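Local structure of alkyltransferase-like protein 1 (Schizosaccharomyces pombe, 3GVA) at residues Y11-Y25 / L48-S62. The protein recognises O(6)-alkylguanine lesions in DNA, flips the damaged base out of the duplex into a hydrophobic pocket and presents it to nucleotide excision repair. Sequence-based numbering, arbitrary orientation.
Sequences YDAVCEIPYGKVSTY and LHPETHVPWHRVINS
A single beta bridge, Ser23 with Val59, ties the entry to helix 25-31 to the chain just after Pro55-Trp56-His57-Arg58 in the alkyltransferase DNA-binding domain. Ser23 N donates to Arg58 O at 2.8 Å, and Ser23 O takes Ile60 N at 2.9 Å in a straighter bond (166° at the hydrogen). Just beyond the bridge, a water accepts from Tyr25 N and donates to Ile60 O; a second water joins Thr24 OG1 to Ser62 OG. Thr24 OG1 also caps the new helix through Glu27 N. Val59 turns its two methyls to different neighbours: CG1, anti to the backbone N (chi1 -176°), reaches Tyr25 CE1 at 3.6 Å, while CG2 packs against Val14 CG1 and Ile17 CD1. Val14 CG1 in turn meets Val54 CG1 at 3.6 Å, the two side chains crossing at about a right angle, and Met45 of helix 38-46 closes in on Val14, Val59 and Tyr25. At the far end Leu48 CD2 sits over one face of the Tyr11 ring, a CH-pi contact 3.7 Å from its centroid, and Tyr11 OH bonds to Ala44 O. Arg58 runs out extended along the 18-21 turn; its guanidinium has Tyr19 CA over the centre of one face and Pro55 CB on the other, with a weak, bent bond from NH1 to Ile17 O (2.9 Å, 123° at the hydrogen). Glu85 OE2 takes both Arg58 NE, in a salt bridge, and Gly20 N, linking arginine and turn. The contact thus joins the Pro-Trp-His-Arg segment, the counterpart of the Pro-Cys-His-Arg motif of MGMT, to the start of helix 25-31 within one DNA-binding domain, at Tyr25, thought to be required for phosphate rotation and nucleotide flipping.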
loop_
_atom_site.group_PDB
_atom_site.type_symbol
_atom_site.label_atom_id
_atom_site.label_comp_id
_atom_site.label_asym_id
_atom_site.label_seq_id
_atom_site.Cartn_x
_atom_site.Cartn_y
_atom_site.Cartn_z
ATOM N N TYR A 11 -8.864 5.754 -4.064
ATOM C CA TYR A 11 -7.730 6.652 -4.269
ATOM C C TYR A 11 -7.766 7.827 -3.308
ATOM O O TYR A 11 -6.725 8.238 -2.807
ATOM C CB TYR A 11 -7.671 7.145 -5.722
ATOM C CG TYR A 11 -7.636 6.002 -6.722
ATOM C CD1 TYR A 11 -7.124 4.746 -6.361
ATOM C CD2 TYR A 11 -8.120 6.165 -8.019
ATOM C CE1 TYR A 11 -7.103 3.685 -7.269
ATOM C CE2 TYR A 11 -8.099 5.116 -8.936
ATOM C CZ TYR A 11 -7.592 3.880 -8.550
ATOM O OH TYR A 11 -7.581 2.838 -9.444
ATOM N N ASP A 12 -8.962 8.352 -3.044
ATOM C CA ASP A 12 -9.122 9.460 -2.110
ATOM C C ASP A 12 -8.615 9.022 -0.751
ATOM O O ASP A 12 -7.930 9.768 -0.059
ATOM C CB ASP A 12 -10.595 9.859 -1.949
ATOM C CG ASP A 12 -11.108 10.685 -3.098
ATOM O OD1 ASP A 12 -10.345 11.535 -3.593
ATOM O OD2 ASP A 12 -12.279 10.499 -3.495
ATOM N N ALA A 13 -8.966 7.801 -0.370
ATOM C CA ALA A 13 -8.551 7.275 0.918
ATOM C C ALA A 13 -7.037 7.111 0.992
ATOM O O ALA A 13 -6.425 7.451 2.004
ATOM C CB ALA A 13 -9.250 5.936 1.193
ATOM N N VAL A 14 -6.435 6.590 -0.071
ATOM C CA VAL A 14 -4.988 6.395 -0.091
ATOM C C VAL A 14 -4.267 7.751 -0.004
ATOM O O VAL A 14 -3.244 7.886 0.676
ATOM C CB VAL A 14 -4.543 5.638 -1.375
ATOM C CG1 VAL A 14 -3.024 5.520 -1.410
ATOM C CG2 VAL A 14 -5.179 4.243 -1.407
ATOM N N CYS A 15 -4.808 8.755 -0.684
ATOM C CA CYS A 15 -4.217 10.092 -0.660
ATOM C C CYS A 15 -4.203 10.653 0.759
ATOM O O CYS A 15 -3.509 11.624 1.045
ATOM C CB CYS A 15 -5.000 11.046 -1.572
ATOM S SG CYS A 15 -4.744 10.771 -3.336
ATOM N N GLU A 16 -4.977 10.042 1.649
ATOM C CA GLU A 16 -5.017 10.500 3.031
ATOM C C GLU A 16 -3.990 9.839 3.948
ATOM O O GLU A 16 -3.757 10.328 5.048
ATOM C CB GLU A 16 -6.414 10.316 3.606
ATOM C CG GLU A 16 -7.416 11.296 3.049
ATOM C CD GLU A 16 -8.772 11.137 3.687
ATOM O OE1 GLU A 16 -9.425 10.101 3.442
ATOM O OE2 GLU A 16 -9.181 12.045 4.443
ATOM N N ILE A 17 -3.395 8.725 3.519
ATOM C CA ILE A 17 -2.371 8.062 4.340
ATOM C C ILE A 17 -1.249 9.089 4.486
ATOM O O ILE A 17 -0.722 9.594 3.492
ATOM C CB ILE A 17 -1.792 6.792 3.650
ATOM C CG1 ILE A 17 -2.921 5.820 3.292
ATOM C CG2 ILE A 17 -0.803 6.092 4.582
ATOM C CD1 ILE A 17 -2.463 4.623 2.475
ATOM N N PRO A 18 -0.873 9.423 5.725
ATOM C CA PRO A 18 0.196 10.415 5.845
ATOM C C PRO A 18 1.606 9.962 5.490
ATOM O O PRO A 18 1.925 8.770 5.459
ATOM C CB PRO A 18 0.071 10.879 7.297
ATOM C CG PRO A 18 -0.467 9.682 7.989
ATOM C CD PRO A 18 -1.501 9.161 7.031
ATOM N N TYR A 19 2.433 10.953 5.185
ATOM C CA TYR A 19 3.831 10.758 4.846
ATOM C C TYR A 19 4.462 9.885 5.934
ATOM O O TYR A 19 4.234 10.111 7.121
ATOM C CB TYR A 19 4.511 12.129 4.816
ATOM C CG TYR A 19 5.969 12.134 4.441
ATOM C CD1 TYR A 19 6.365 12.271 3.113
ATOM C CD2 TYR A 19 6.958 12.052 5.420
ATOM C CE1 TYR A 19 7.713 12.335 2.766
ATOM C CE2 TYR A 19 8.312 12.112 5.084
ATOM C CZ TYR A 19 8.681 12.256 3.756
ATOM O OH TYR A 19 10.013 12.331 3.418
ATOM N N GLY A 20 5.232 8.876 5.534
ATOM C CA GLY A 20 5.878 8.024 6.519
ATOM C C GLY A 20 5.013 6.957 7.159
ATOM O O GLY A 20 5.482 6.227 8.021
ATOM N N LYS A 21 3.752 6.862 6.750
ATOM C CA LYS A 21 2.839 5.856 7.293
ATOM C C LYS A 21 2.364 4.925 6.180
ATOM O O LYS A 21 2.567 5.207 5.006
ATOM C CB LYS A 21 1.632 6.534 7.942
ATOM C CG LYS A 21 1.972 7.374 9.168
ATOM C CD LYS A 21 2.448 6.503 10.311
ATOM C CE LYS A 21 2.813 7.331 11.531
ATOM N NZ LYS A 21 3.320 6.457 12.630
ATOM N N VAL A 22 1.737 3.812 6.546
ATOM C CA VAL A 22 1.247 2.873 5.542
ATOM C C VAL A 22 -0.115 2.319 5.922
ATOM O O VAL A 22 -0.590 2.519 7.040
ATOM C CB VAL A 22 2.228 1.670 5.338
ATOM C CG1 VAL A 22 3.624 2.182 4.981
ATOM C CG2 VAL A 22 2.283 0.796 6.594
ATOM N N SER A 23 -0.750 1.627 4.986
ATOM C CA SER A 23 -2.041 1.016 5.255
ATOM C C SER A 23 -2.155 -0.243 4.406
ATOM O O SER A 23 -1.202 -0.616 3.710
ATOM C CB SER A 23 -3.184 1.988 4.943
ATOM O OG SER A 23 -4.401 1.505 5.490
ATOM N N THR A 24 -3.307 -0.905 4.470
ATOM C CA THR A 24 -3.520 -2.136 3.710
ATOM C C THR A 24 -4.880 -2.124 3.009
ATOM O O THR A 24 -5.743 -1.291 3.314
ATOM C CB THR A 24 -3.469 -3.371 4.631
ATOM O OG1 THR A 24 -4.519 -3.273 5.600
ATOM C CG2 THR A 24 -2.139 -3.449 5.357
ATOM N N TYR A 25 -5.072 -3.054 2.078
ATOM C CA TYR A 25 -6.331 -3.145 1.355
ATOM C C TYR A 25 -7.495 -3.278 2.335
ATOM O O TYR A 25 -8.524 -2.613 2.191
ATOM C CB TYR A 25 -6.341 -4.357 0.413
ATOM C CG TYR A 25 -5.302 -4.328 -0.688
ATOM C CD1 TYR A 25 -4.755 -3.126 -1.130
ATOM C CD2 TYR A 25 -4.895 -5.504 -1.312
ATOM C CE1 TYR A 25 -3.823 -3.094 -2.167
ATOM C CE2 TYR A 25 -3.968 -5.487 -2.353
ATOM C CZ TYR A 25 -3.436 -4.277 -2.774
ATOM O OH TYR A 25 -2.521 -4.250 -3.803
ATOM N N LEU A 48 -3.988 1.247 -11.151
ATOM C CA LEU A 48 -3.414 2.591 -11.168
ATOM C C LEU A 48 -2.267 2.710 -12.154
ATOM O O LEU A 48 -1.466 1.788 -12.307
ATOM C CB LEU A 48 -2.907 2.986 -9.779
ATOM C CG LEU A 48 -3.893 3.643 -8.811
ATOM C CD1 LEU A 48 -3.233 3.849 -7.440
ATOM C CD2 LEU A 48 -4.352 4.979 -9.386
ATOM N N HIS A 49 -2.196 3.855 -12.825
ATOM C CA HIS A 49 -1.124 4.115 -13.779
ATOM C C HIS A 49 0.170 4.254 -12.966
ATOM O O HIS A 49 0.181 4.889 -11.909
ATOM C CB HIS A 49 -1.406 5.412 -14.536
ATOM C CG HIS A 49 -0.417 5.712 -15.615
ATOM N ND1 HIS A 49 -0.528 5.204 -16.892
ATOM C CD2 HIS A 49 0.711 6.461 -15.607
ATOM C CE1 HIS A 49 0.485 5.631 -17.623
ATOM N NE2 HIS A 49 1.250 6.396 -16.868
ATOM N N PRO A 50 1.272 3.663 -13.449
ATOM C CA PRO A 50 2.553 3.736 -12.744
ATOM C C PRO A 50 3.042 5.146 -12.427
ATOM O O PRO A 50 3.849 5.331 -11.523
ATOM C CB PRO A 50 3.507 2.972 -13.669
ATOM C CG PRO A 50 2.880 3.135 -15.022
ATOM C CD PRO A 50 1.420 2.937 -14.722
ATOM N N GLU A 51 2.546 6.137 -13.166
ATOM C CA GLU A 51 2.944 7.527 -12.946
ATOM C C GLU A 51 1.906 8.348 -12.180
ATOM O O GLU A 51 2.011 9.568 -12.094
ATOM C CB GLU A 51 3.255 8.204 -14.285
ATOM C CG GLU A 51 4.571 7.745 -14.888
ATOM C CD GLU A 51 5.740 8.023 -13.961
ATOM O OE1 GLU A 51 6.011 9.214 -13.686
ATOM O OE2 GLU A 51 6.381 7.057 -13.499
ATOM N N THR A 52 0.909 7.670 -11.620
ATOM C CA THR A 52 -0.138 8.339 -10.846
ATOM C C THR A 52 0.430 9.169 -9.700
ATOM O O THR A 52 1.550 8.943 -9.238
ATOM C CB THR A 52 -1.114 7.326 -10.220
ATOM O OG1 THR A 52 -2.128 8.028 -9.488
ATOM C CG2 THR A 52 -0.372 6.410 -9.252
ATOM N N HIS A 53 -0.376 10.116 -9.235
ATOM C CA HIS A 53 -0.028 10.998 -8.130
ATOM C C HIS A 53 -0.426 10.321 -6.815
ATOM O O HIS A 53 0.070 10.681 -5.752
ATOM C CB HIS A 53 -0.805 12.305 -8.260
ATOM C CG HIS A 53 -2.281 12.134 -8.072
ATOM N ND1 HIS A 53 -2.902 12.314 -6.854
ATOM C CD2 HIS A 53 -3.250 11.746 -8.934
ATOM C CE1 HIS A 53 -4.190 12.046 -6.974
ATOM N NE2 HIS A 53 -4.427 11.699 -8.227
ATOM N N VAL A 54 -1.343 9.359 -6.894
ATOM C CA VAL A 54 -1.796 8.649 -5.700
ATOM C C VAL A 54 -0.594 7.958 -5.052
ATOM O O VAL A 54 0.159 7.262 -5.726
ATOM C CB VAL A 54 -2.875 7.598 -6.054
ATOM C CG1 VAL A 54 -3.297 6.838 -4.802
ATOM C CG2 VAL A 54 -4.085 8.288 -6.675
ATOM N N PRO A 55 -0.395 8.153 -3.735
ATOM C CA PRO A 55 0.736 7.532 -3.033
ATOM C C PRO A 55 0.564 6.037 -2.764
ATOM O O PRO A 55 0.599 5.594 -1.612
ATOM C CB PRO A 55 0.831 8.346 -1.747
ATOM C CG PRO A 55 -0.605 8.671 -1.467
ATOM C CD PRO A 55 -1.143 9.055 -2.836
ATOM N N TRP A 56 0.405 5.268 -3.838
ATOM C CA TRP A 56 0.214 3.821 -3.757
ATOM C C TRP A 56 1.312 3.086 -2.999
ATOM O O TRP A 56 1.099 1.982 -2.499
ATOM C CB TRP A 56 0.115 3.229 -5.168
ATOM C CG TRP A 56 1.321 3.532 -6.004
ATOM C CD1 TRP A 56 1.533 4.645 -6.769
ATOM C CD2 TRP A 56 2.519 2.757 -6.085
ATOM N NE1 TRP A 56 2.789 4.612 -7.317
ATOM C CE2 TRP A 56 3.419 3.463 -6.915
ATOM C CE3 TRP A 56 2.921 1.536 -5.535
ATOM C CZ2 TRP A 56 4.702 2.989 -7.208
ATOM C CZ3 TRP A 56 4.198 1.060 -5.825
ATOM C CH2 TRP A 56 5.073 1.789 -6.653
ATOM N N HIS A 57 2.490 3.688 -2.910
ATOM C CA HIS A 57 3.591 3.027 -2.226
ATOM C C HIS A 57 3.324 2.872 -0.732
ATOM O O HIS A 57 3.982 2.073 -0.064
ATOM C CB HIS A 57 4.901 3.793 -2.457
ATOM C CG HIS A 57 4.889 5.185 -1.911
ATOM N ND1 HIS A 57 4.138 6.197 -2.467
ATOM C CD2 HIS A 57 5.494 5.720 -0.824
ATOM C CE1 HIS A 57 4.276 7.294 -1.746
ATOM N NE2 HIS A 57 5.093 7.033 -0.741
ATOM N N ARG A 58 2.354 3.623 -0.210
ATOM C CA ARG A 58 2.020 3.542 1.210
ATOM C C ARG A 58 1.036 2.418 1.529
ATOM O O ARG A 58 0.659 2.221 2.680
ATOM C CB ARG A 58 1.469 4.883 1.703
ATOM C CG ARG A 58 2.528 5.980 1.693
ATOM C CD ARG A 58 1.985 7.326 2.113
ATOM N NE ARG A 58 2.952 8.374 1.801
ATOM C CZ ARG A 58 2.633 9.641 1.550
ATOM N NH1 ARG A 58 1.366 10.028 1.583
ATOM N NH2 ARG A 58 3.580 10.508 1.216
ATOM N N VAL A 59 0.619 1.679 0.511
ATOM C CA VAL A 59 -0.292 0.557 0.721
ATOM C C VAL A 59 0.534 -0.732 0.582
ATOM O O VAL A 59 1.163 -0.967 -0.450
ATOM C CB VAL A 59 -1.447 0.571 -0.318
ATOM C CG1 VAL A 59 -2.443 -0.541 -0.016
ATOM C CG2 VAL A 59 -2.164 1.917 -0.280
ATOM N N ILE A 60 0.558 -1.549 1.634
ATOM C CA ILE A 60 1.332 -2.788 1.614
ATOM C C ILE A 60 0.459 -3.942 2.075
ATOM O O ILE A 60 -0.614 -3.717 2.620
ATOM C CB ILE A 60 2.555 -2.706 2.563
ATOM C CG1 ILE A 60 2.089 -2.543 4.014
ATOM C CG2 ILE A 60 3.434 -1.528 2.174
ATOM C CD1 ILE A 60 3.224 -2.533 5.025
ATOM N N ASN A 61 0.904 -5.178 1.871
ATOM C CA ASN A 61 0.080 -6.287 2.323
ATOM C C ASN A 61 0.145 -6.404 3.841
ATOM O O ASN A 61 1.075 -5.899 4.483
ATOM C CB ASN A 61 0.470 -7.602 1.625
ATOM C CG ASN A 61 1.929 -7.935 1.764
ATOM O OD1 ASN A 61 2.406 -8.242 2.854
ATOM N ND2 ASN A 61 2.655 -7.887 0.648
ATOM N N SER A 62 -0.867 -7.050 4.406
ATOM C CA SER A 62 -1.000 -7.224 5.847
ATOM C C SER A 62 0.206 -7.831 6.557
ATOM O O SER A 62 0.431 -7.555 7.740
ATOM C CB SER A 62 -2.236 -8.076 6.144
ATOM O OG SER A 62 -3.360 -7.571 5.448
HETATM O O HOH W 1 -5.081 -5.665 6.901
HETATM O O HOH W 2 -2.824 -4.829 1.561
#